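Local coordinates for protein putative Acetyltransferase (Pyrococcus horikoshii, PDB 3DDD) that binds coenzyme A in a GNAT-type domain and is probably an acyltransferase that uses acyl-coenzyme A as donor, at residues 81-91 with 280-288; 198-206 with 217-227. One frame throughout, in Å; residues are numbered along the deposited sequence.

Contact 1. Residues 81-91 with 280-288; sequences FFYNKQAWIGL and YGILAYAKG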
# COMPACT_ATOMS: atom_id res chain seq x y z
N PHE A 81 -0.06 9.42 0.17
CA PHE A 81 -0.54 9.27 -1.20
C PHE A 81 -1.97 9.80 -1.27
O PHE A 81 -2.84 9.32 -0.56
CB PHE A 81 -0.46 7.79 -1.65
CG PHE A 81 0.92 7.20 -1.52
CD1 PHE A 81 1.89 7.47 -2.47
CD2 PHE A 81 1.26 6.39 -0.44
CE1 PHE A 81 3.17 6.95 -2.34
CE2 PHE A 81 2.52 5.86 -0.32
CZ PHE A 81 3.48 6.13 -1.26
N PHE A 82 -2.18 10.81 -2.10
CA PHE A 82 -3.49 11.46 -2.25
C PHE A 82 -4.36 10.92 -3.36
O PHE A 82 -3.93 10.75 -4.49
CB PHE A 82 -3.32 12.96 -2.50
CG PHE A 82 -2.86 13.70 -1.31
CD1 PHE A 82 -3.74 14.01 -0.31
CD2 PHE A 82 -1.52 14.01 -1.17
CE1 PHE A 82 -3.30 14.65 0.83
CE2 PHE A 82 -1.06 14.65 -0.06
CZ PHE A 82 -1.95 14.98 0.94
N TYR A 83 -5.61 10.67 -3.01
CA TYR A 83 -6.67 10.45 -3.98
C TYR A 83 -7.67 11.63 -3.84
O TYR A 83 -7.31 12.71 -3.30
CB TYR A 83 -7.30 9.08 -3.74
CG TYR A 83 -6.26 8.01 -3.57
CD1 TYR A 83 -5.42 7.69 -4.62
CD2 TYR A 83 -6.08 7.37 -2.34
CE1 TYR A 83 -4.44 6.74 -4.47
CE2 TYR A 83 -5.11 6.39 -2.18
CZ TYR A 83 -4.28 6.09 -3.25
OH TYR A 83 -3.30 5.15 -3.10
N ASN A 84 -8.90 11.47 -4.29
CA ASN A 84 -9.82 12.62 -4.38
C ASN A 84 -10.41 12.98 -3.04
O ASN A 84 -10.59 14.14 -2.74
CB ASN A 84 -10.95 12.35 -5.39
CG ASN A 84 -10.45 12.07 -6.80
OD1 ASN A 84 -9.30 12.34 -7.12
ND2 ASN A 84 -11.31 11.53 -7.65
N LYS A 85 -10.70 11.97 -2.24
CA LYS A 85 -11.45 12.13 -1.01
C LYS A 85 -10.65 11.74 0.21
O LYS A 85 -11.02 12.06 1.33
CB LYS A 85 -12.66 11.22 -1.05
CG LYS A 85 -13.68 11.53 -2.17
CD LYS A 85 -14.96 10.69 -1.97
CE LYS A 85 -15.79 10.61 -3.26
NZ LYS A 85 -15.08 9.73 -4.26
N GLN A 86 -9.59 10.97 -0.01
CA GLN A 86 -8.78 10.42 1.07
C GLN A 86 -7.30 10.42 0.68
O GLN A 86 -6.94 10.56 -0.50
CB GLN A 86 -9.25 9.00 1.39
CG GLN A 86 -9.05 8.01 0.23
CD GLN A 86 -9.62 6.64 0.50
OE1 GLN A 86 -9.89 6.29 1.64
NE2 GLN A 86 -9.77 5.84 -0.55
N ALA A 87 -6.46 10.29 1.69
CA ALA A 87 -5.03 10.01 1.49
C ALA A 87 -4.70 8.77 2.28
O ALA A 87 -5.35 8.48 3.29
CB ALA A 87 -4.15 11.16 1.93
N TRP A 88 -3.70 8.03 1.80
CA TRP A 88 -3.13 6.89 2.52
C TRP A 88 -1.75 7.26 3.04
O TRP A 88 -0.94 7.83 2.33
CB TRP A 88 -2.99 5.66 1.59
CG TRP A 88 -3.43 4.42 2.25
CD1 TRP A 88 -2.65 3.51 2.91
CD2 TRP A 88 -4.77 3.98 2.39
NE1 TRP A 88 -3.42 2.52 3.42
CE2 TRP A 88 -4.73 2.77 3.11
CE3 TRP A 88 -6.00 4.44 1.92
CZ2 TRP A 88 -5.86 2.08 3.44
CZ3 TRP A 88 -7.12 3.72 2.22
CH2 TRP A 88 -7.04 2.54 2.95
N ILE A 89 -1.48 6.93 4.30
CA ILE A 89 -0.11 7.03 4.79
C ILE A 89 0.49 5.62 4.82
O ILE A 89 -0.12 4.65 5.34
CB ILE A 89 -0.01 7.78 6.13
CG1 ILE A 89 -0.23 9.27 5.89
CG2 ILE A 89 1.37 7.60 6.77
CD1 ILE A 89 -0.67 10.06 7.12
N GLY A 90 1.65 5.51 4.19
CA GLY A 90 2.38 4.26 4.14
C GLY A 90 3.88 4.41 4.17
O GLY A 90 4.41 5.53 4.18
N LEU A 91 4.57 3.27 4.25
CA LEU A 91 6.04 3.24 4.12
C LEU A 91 6.76 3.94 5.29
O LEU A 91 7.88 4.40 5.15
CB LEU A 91 6.47 3.78 2.71
CG LEU A 91 5.98 3.04 1.45
CD1 LEU A 91 6.70 3.48 0.12
CD2 LEU A 91 6.17 1.51 1.62
N TYR A 280 -11.38 -7.92 -2.97
CA TYR A 280 -10.80 -9.19 -2.51
C TYR A 280 -9.35 -9.07 -2.11
O TYR A 280 -8.91 -9.78 -1.25
CB TYR A 280 -10.91 -10.28 -3.59
CG TYR A 280 -12.30 -10.83 -3.74
CD1 TYR A 280 -13.26 -10.12 -4.44
CD2 TYR A 280 -12.65 -12.02 -3.15
CE1 TYR A 280 -14.56 -10.60 -4.56
CE2 TYR A 280 -13.96 -12.50 -3.26
CZ TYR A 280 -14.90 -11.79 -3.97
OH TYR A 280 -16.19 -12.27 -4.09
N GLY A 281 -8.62 -8.17 -2.77
CA GLY A 281 -7.20 -8.00 -2.54
C GLY A 281 -6.87 -6.53 -2.65
O GLY A 281 -7.12 -5.89 -3.68
N ILE A 282 -6.32 -5.97 -1.58
CA ILE A 282 -5.96 -4.57 -1.61
C ILE A 282 -4.75 -4.40 -2.52
O ILE A 282 -4.01 -5.35 -2.79
CB ILE A 282 -5.75 -3.97 -0.17
CG1 ILE A 282 -4.44 -4.40 0.47
CG2 ILE A 282 -6.92 -4.30 0.76
CD1 ILE A 282 -4.12 -3.57 1.73
N LEU A 283 -4.53 -3.18 -2.98
CA LEU A 283 -3.38 -2.88 -3.82
C LEU A 283 -2.07 -3.11 -3.06
O LEU A 283 -1.25 -3.89 -3.49
CB LEU A 283 -3.48 -1.45 -4.39
CG LEU A 283 -2.53 -1.18 -5.59
CD1 LEU A 283 -3.10 -0.11 -6.55
CD2 LEU A 283 -1.17 -0.77 -5.11
N ALA A 284 -1.90 -2.44 -1.93
CA ALA A 284 -0.67 -2.53 -1.11
C ALA A 284 -0.99 -1.93 0.22
O ALA A 284 -1.83 -1.06 0.29
CB ALA A 284 0.50 -1.76 -1.74
N TYR A 285 -0.37 -2.38 1.30
CA TYR A 285 -0.56 -1.73 2.61
C TYR A 285 -0.19 -0.21 2.54
O TYR A 285 -0.83 0.62 3.19
CB TYR A 285 0.28 -2.40 3.66
CG TYR A 285 -0.17 -3.74 4.21
CD1 TYR A 285 -1.50 -3.98 4.56
CD2 TYR A 285 0.75 -4.77 4.41
CE1 TYR A 285 -1.89 -5.20 5.13
CE2 TYR A 285 0.36 -6.01 4.97
CZ TYR A 285 -0.96 -6.22 5.32
OH TYR A 285 -1.34 -7.43 5.88
N ALA A 286 0.79 0.15 1.72
CA ALA A 286 1.21 1.54 1.56
C ALA A 286 0.18 2.46 0.90
O ALA A 286 0.13 3.69 1.18
CB ALA A 286 2.47 1.58 0.78
N LYS A 287 -0.66 1.87 0.04
CA LYS A 287 -1.50 2.61 -0.88
C LYS A 287 -3.01 2.40 -0.71
O LYS A 287 -3.80 3.25 -1.08
CB LYS A 287 -0.99 2.31 -2.29
CG LYS A 287 0.23 3.20 -2.55
CD LYS A 287 0.90 2.95 -3.80
CE LYS A 287 2.26 3.61 -3.81
NZ LYS A 287 3.31 2.87 -2.98
N GLY A 288 -3.39 1.28 -0.12
CA GLY A 288 -4.76 1.05 0.29
C GLY A 288 -5.46 -0.05 -0.48
O GLY A 288 -4.90 -0.45 -1.49
OXT GLY A 288 -6.59 -0.51 -0.13
O HOH W 1 -0.59 2.11 5.53
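Gly90 and Ala286 come together with their CA atoms 3.9 Å apart, where the C-terminal tail 280-288 meets a beta hairpin of the coenzyme A-binding GNAT domain. In that hairpin Phe81 and Trp88 form an antiparallel hydrogen-bonded pair, and the tail, past its short strand 280-281, turns at Ala284, whose O accepts from the N atoms of both Lys287 and Gly288. No backbone hydrogen bond joins hairpin and tail directly; a water lies within hydrogen-bonding reach of Ile89 O and Tyr285 O, with more acceptors around it than protons to give. The bare CA of Gly288 sits over the face of the six-membered ring of Trp88, shifted toward CE2 and 3.4 Å from the centroid, a CH-pi contact that leaves no room for a CB. The carbonyl of Lys287 covers the same indole, nearer its rim. The Lys287 side chain runs on to Phe81: CE lies over one face of that ring, 3.9 Å from the centroid, and the bend at the end of the chain (chi4 76°) leaves NZ off-centre in a cation-pi contact at 4.3 Å from the same centroid. NZ is also hydrogen-bonded to Ser57, from helix 47-60, while the terminal carboxylate of Gly288 pairs with Arg265 through OXT. Leu91 CD2 packs on Ala286 CB. From the hairpin's turn Tyr83 reaches in, its OH donating to Lys287 O at 2.8 Å, 20° out of the carbonyl plane.

Contact 2. Residues 198-206 with 217-227; sequences LCAENEGFG and VADSPRVAEKI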
# COMPACT_ATOMS: atom_id res chain seq x y z
N LEU A 198 -5.37 -8.36 -15.47
CA LEU A 198 -6.15 -9.52 -15.88
C LEU A 198 -7.61 -9.18 -15.67
O LEU A 198 -7.96 -8.63 -14.65
CB LEU A 198 -5.76 -10.74 -15.05
CG LEU A 198 -4.29 -11.15 -15.07
CD1 LEU A 198 -4.09 -12.39 -14.18
CD2 LEU A 198 -3.78 -11.42 -16.49
N CYS A 199 -8.45 -9.51 -16.65
CA CYS A 199 -9.84 -9.14 -16.67
C CYS A 199 -10.68 -10.36 -17.01
O CYS A 199 -10.31 -11.14 -17.88
CB CYS A 199 -10.07 -8.06 -17.73
SG CYS A 199 -9.21 -6.44 -17.44
N ALA A 200 -11.81 -10.51 -16.32
CA ALA A 200 -12.73 -11.61 -16.56
C ALA A 200 -14.04 -10.99 -16.93
O ALA A 200 -14.53 -10.14 -16.20
CB ALA A 200 -12.93 -12.44 -15.32
N GLU A 201 -14.59 -11.40 -18.08
CA GLU A 201 -15.92 -10.95 -18.48
C GLU A 201 -15.80 -9.41 -18.44
O GLU A 201 -14.72 -8.86 -18.81
CB GLU A 201 -16.96 -11.62 -17.56
CG GLU A 201 -17.00 -13.16 -17.83
CD GLU A 201 -17.35 -14.09 -16.64
OE1 GLU A 201 -18.31 -13.80 -15.90
OE2 GLU A 201 -16.65 -15.15 -16.48
N ASN A 202 -16.84 -8.71 -17.99
CA ASN A 202 -16.64 -7.32 -17.55
C ASN A 202 -17.03 -7.18 -16.09
O ASN A 202 -17.62 -6.18 -15.69
CB ASN A 202 -17.45 -6.35 -18.42
CG ASN A 202 -16.84 -6.16 -19.81
OD1 ASN A 202 -16.03 -6.97 -20.27
ND2 ASN A 202 -17.25 -5.07 -20.48
N GLU A 203 -16.67 -8.18 -15.29
CA GLU A 203 -17.15 -8.33 -13.91
C GLU A 203 -16.03 -8.39 -12.89
O GLU A 203 -16.29 -8.52 -11.70
CB GLU A 203 -17.97 -9.62 -13.77
CG GLU A 203 -19.28 -9.71 -14.56
CD GLU A 203 -19.93 -11.09 -14.39
OE1 GLU A 203 -19.77 -11.70 -13.30
OE2 GLU A 203 -20.60 -11.56 -15.34
N GLY A 204 -14.77 -8.33 -13.33
CA GLY A 204 -13.69 -8.35 -12.38
C GLY A 204 -12.34 -8.15 -12.99
O GLY A 204 -12.18 -8.33 -14.18
N PHE A 205 -11.39 -7.75 -12.16
CA PHE A 205 -10.00 -7.60 -12.57
C PHE A 205 -9.05 -7.87 -11.42
O PHE A 205 -9.41 -7.73 -10.24
CB PHE A 205 -9.72 -6.19 -13.17
CG PHE A 205 -9.52 -5.12 -12.14
CD1 PHE A 205 -8.25 -4.84 -11.65
CD2 PHE A 205 -10.60 -4.37 -11.67
CE1 PHE A 205 -8.06 -3.87 -10.72
CE2 PHE A 205 -10.42 -3.39 -10.72
CZ PHE A 205 -9.15 -3.14 -10.23
N GLY A 206 -7.83 -8.24 -11.79
CA GLY A 206 -6.71 -8.33 -10.86
C GLY A 206 -5.45 -7.78 -11.50
O GLY A 206 -5.26 -7.89 -12.72
N VAL A 217 -10.58 -7.18 -7.58
CA VAL A 217 -11.96 -6.72 -7.48
C VAL A 217 -12.85 -7.57 -8.41
O VAL A 217 -12.48 -7.80 -9.57
CB VAL A 217 -12.09 -5.22 -7.83
CG1 VAL A 217 -13.56 -4.72 -7.68
CG2 VAL A 217 -11.16 -4.40 -6.94
N ALA A 218 -13.95 -8.09 -7.87
CA ALA A 218 -14.88 -8.95 -8.65
C ALA A 218 -16.31 -8.84 -8.16
O ALA A 218 -16.55 -8.83 -6.95
CB ALA A 218 -14.45 -10.41 -8.59
N ASP A 219 -17.25 -8.80 -9.10
CA ASP A 219 -18.69 -8.79 -8.79
C ASP A 219 -19.20 -10.10 -8.19
O ASP A 219 -20.29 -10.10 -7.61
CB ASP A 219 -19.54 -8.51 -10.05
CG ASP A 219 -19.73 -7.02 -10.36
OD1 ASP A 219 -19.63 -6.16 -9.44
OD2 ASP A 219 -20.00 -6.70 -11.55
N SER A 220 -18.47 -11.20 -8.38
CA SER A 220 -18.82 -12.47 -7.71
C SER A 220 -17.61 -13.29 -7.31
O SER A 220 -16.53 -13.14 -7.87
CB SER A 220 -19.72 -13.34 -8.60
OG SER A 220 -19.07 -13.74 -9.78
N PRO A 221 -17.78 -14.17 -6.31
CA PRO A 221 -16.69 -15.07 -5.97
C PRO A 221 -16.22 -15.93 -7.11
O PRO A 221 -15.02 -16.23 -7.18
CB PRO A 221 -17.29 -15.93 -4.86
CG PRO A 221 -18.35 -15.04 -4.24
CD PRO A 221 -18.95 -14.34 -5.42
N ARG A 222 -17.11 -16.36 -8.01
CA ARG A 222 -16.66 -17.21 -9.12
C ARG A 222 -15.76 -16.46 -10.09
O ARG A 222 -14.80 -17.03 -10.55
CB ARG A 222 -17.79 -17.94 -9.85
CG ARG A 222 -18.88 -17.08 -10.41
CD ARG A 222 -19.72 -17.87 -11.46
NE ARG A 222 -19.07 -17.76 -12.76
CZ ARG A 222 -19.19 -16.72 -13.59
NH1 ARG A 222 -19.96 -15.67 -13.28
NH2 ARG A 222 -18.54 -16.73 -14.73
N VAL A 223 -16.07 -15.20 -10.39
CA VAL A 223 -15.19 -14.39 -11.22
C VAL A 223 -13.85 -14.11 -10.51
O VAL A 223 -12.78 -14.23 -11.14
CB VAL A 223 -15.89 -13.11 -11.71
CG1 VAL A 223 -14.89 -12.11 -12.22
CG2 VAL A 223 -16.91 -13.48 -12.82
N ALA A 224 -13.88 -13.78 -9.22
CA ALA A 224 -12.62 -13.58 -8.44
C ALA A 224 -11.76 -14.83 -8.51
O ALA A 224 -10.54 -14.73 -8.69
CB ALA A 224 -12.89 -13.22 -6.99
N GLU A 225 -12.38 -16.01 -8.37
CA GLU A 225 -11.61 -17.25 -8.47
C GLU A 225 -10.93 -17.41 -9.82
O GLU A 225 -9.74 -17.71 -9.86
CB GLU A 225 -12.46 -18.48 -8.16
CG GLU A 225 -11.65 -19.76 -8.17
CD GLU A 225 -12.53 -20.99 -8.05
OE1 GLU A 225 -12.80 -21.41 -6.91
OE2 GLU A 225 -12.94 -21.52 -9.10
N LYS A 226 -11.66 -17.21 -10.92
CA LYS A 226 -11.09 -17.29 -12.29
C LYS A 226 -9.85 -16.42 -12.37
O LYS A 226 -8.81 -16.84 -12.88
CB LYS A 226 -12.05 -16.76 -13.38
CG LYS A 226 -13.37 -17.44 -13.52
CD LYS A 226 -14.21 -16.79 -14.66
CE LYS A 226 -14.16 -17.60 -15.94
NZ LYS A 226 -14.36 -16.74 -17.13
N ILE A 227 -9.97 -15.17 -11.91
CA ILE A 227 -8.83 -14.24 -11.99
C ILE A 227 -7.68 -14.77 -11.11
O ILE A 227 -6.54 -14.85 -11.55
CB ILE A 227 -9.23 -12.81 -11.62
CG1 ILE A 227 -10.25 -12.27 -12.62
CG2 ILE A 227 -7.98 -11.89 -11.55
CD1 ILE A 227 -11.02 -11.06 -12.09
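Glu201 OE2 is gripped by two cations of helix 221-227: Lys226 NZ at 2.9 Å, nearly in line with the C-O bond, and Arg222 NH2 at 3.0 Å. The same NH2 donates to Glu201 OE1 from the syn side, with carboxylate and guanidinium only 13° from coplanar. Arg222 makes a long salt bridge to Glu203 as well, whose carboxylate is turned 73° from the guanidinium plane. Between the two glutamates lies Val223, its CG2 3.4 Å from Glu203 OE1. Farther in, the helix packs on the sheet: CG1 of Val223 touches Ala200 CB, and CD1 of Ile227 presses against the backbone at Gly204, 3.3 Å from Phe205 N, while its CG2 branch lies against Gly206. Strand 204-206 pairs antiparallel with 217-218 through Phe205 and Val217, which exchange two backbone bonds and put their side chains on the sheet face away from the helix. Beyond this pair Asp219 N donates to Glu203 O at 2.8 Å, where the strand gives way to the helix. Ser220 OG caps that helix with a weak bond from Val223 N. Apolar packing thus seats the helix against one face of the GNAT strands, while its two cations probably stabilise Glu201 as the anion.

From the N terminus the chain first builds the coenzyme A-binding domain with the hairpin at 81-91, which meets its partner 189 residues farther on. Strands 121-126 and 140-149 follow, the latter pairing with strands 238-242 and 258-267 much later in the chain. Then, in the second GNAT domain, contact 2 closes a short loop, residues 207-216, the far end of the hairpin of strands 204-209 and 212-218. That local closure lies wholly within the long loop that contact 1 completes when the tail comes back to 81-91. The contact centres are about 21 Å apart, yet the two meet at Tyr280: strand 279-281 pairs with 212-218, and the tyrosine ring packs on Ala224. The tail thus ties one domain to the other.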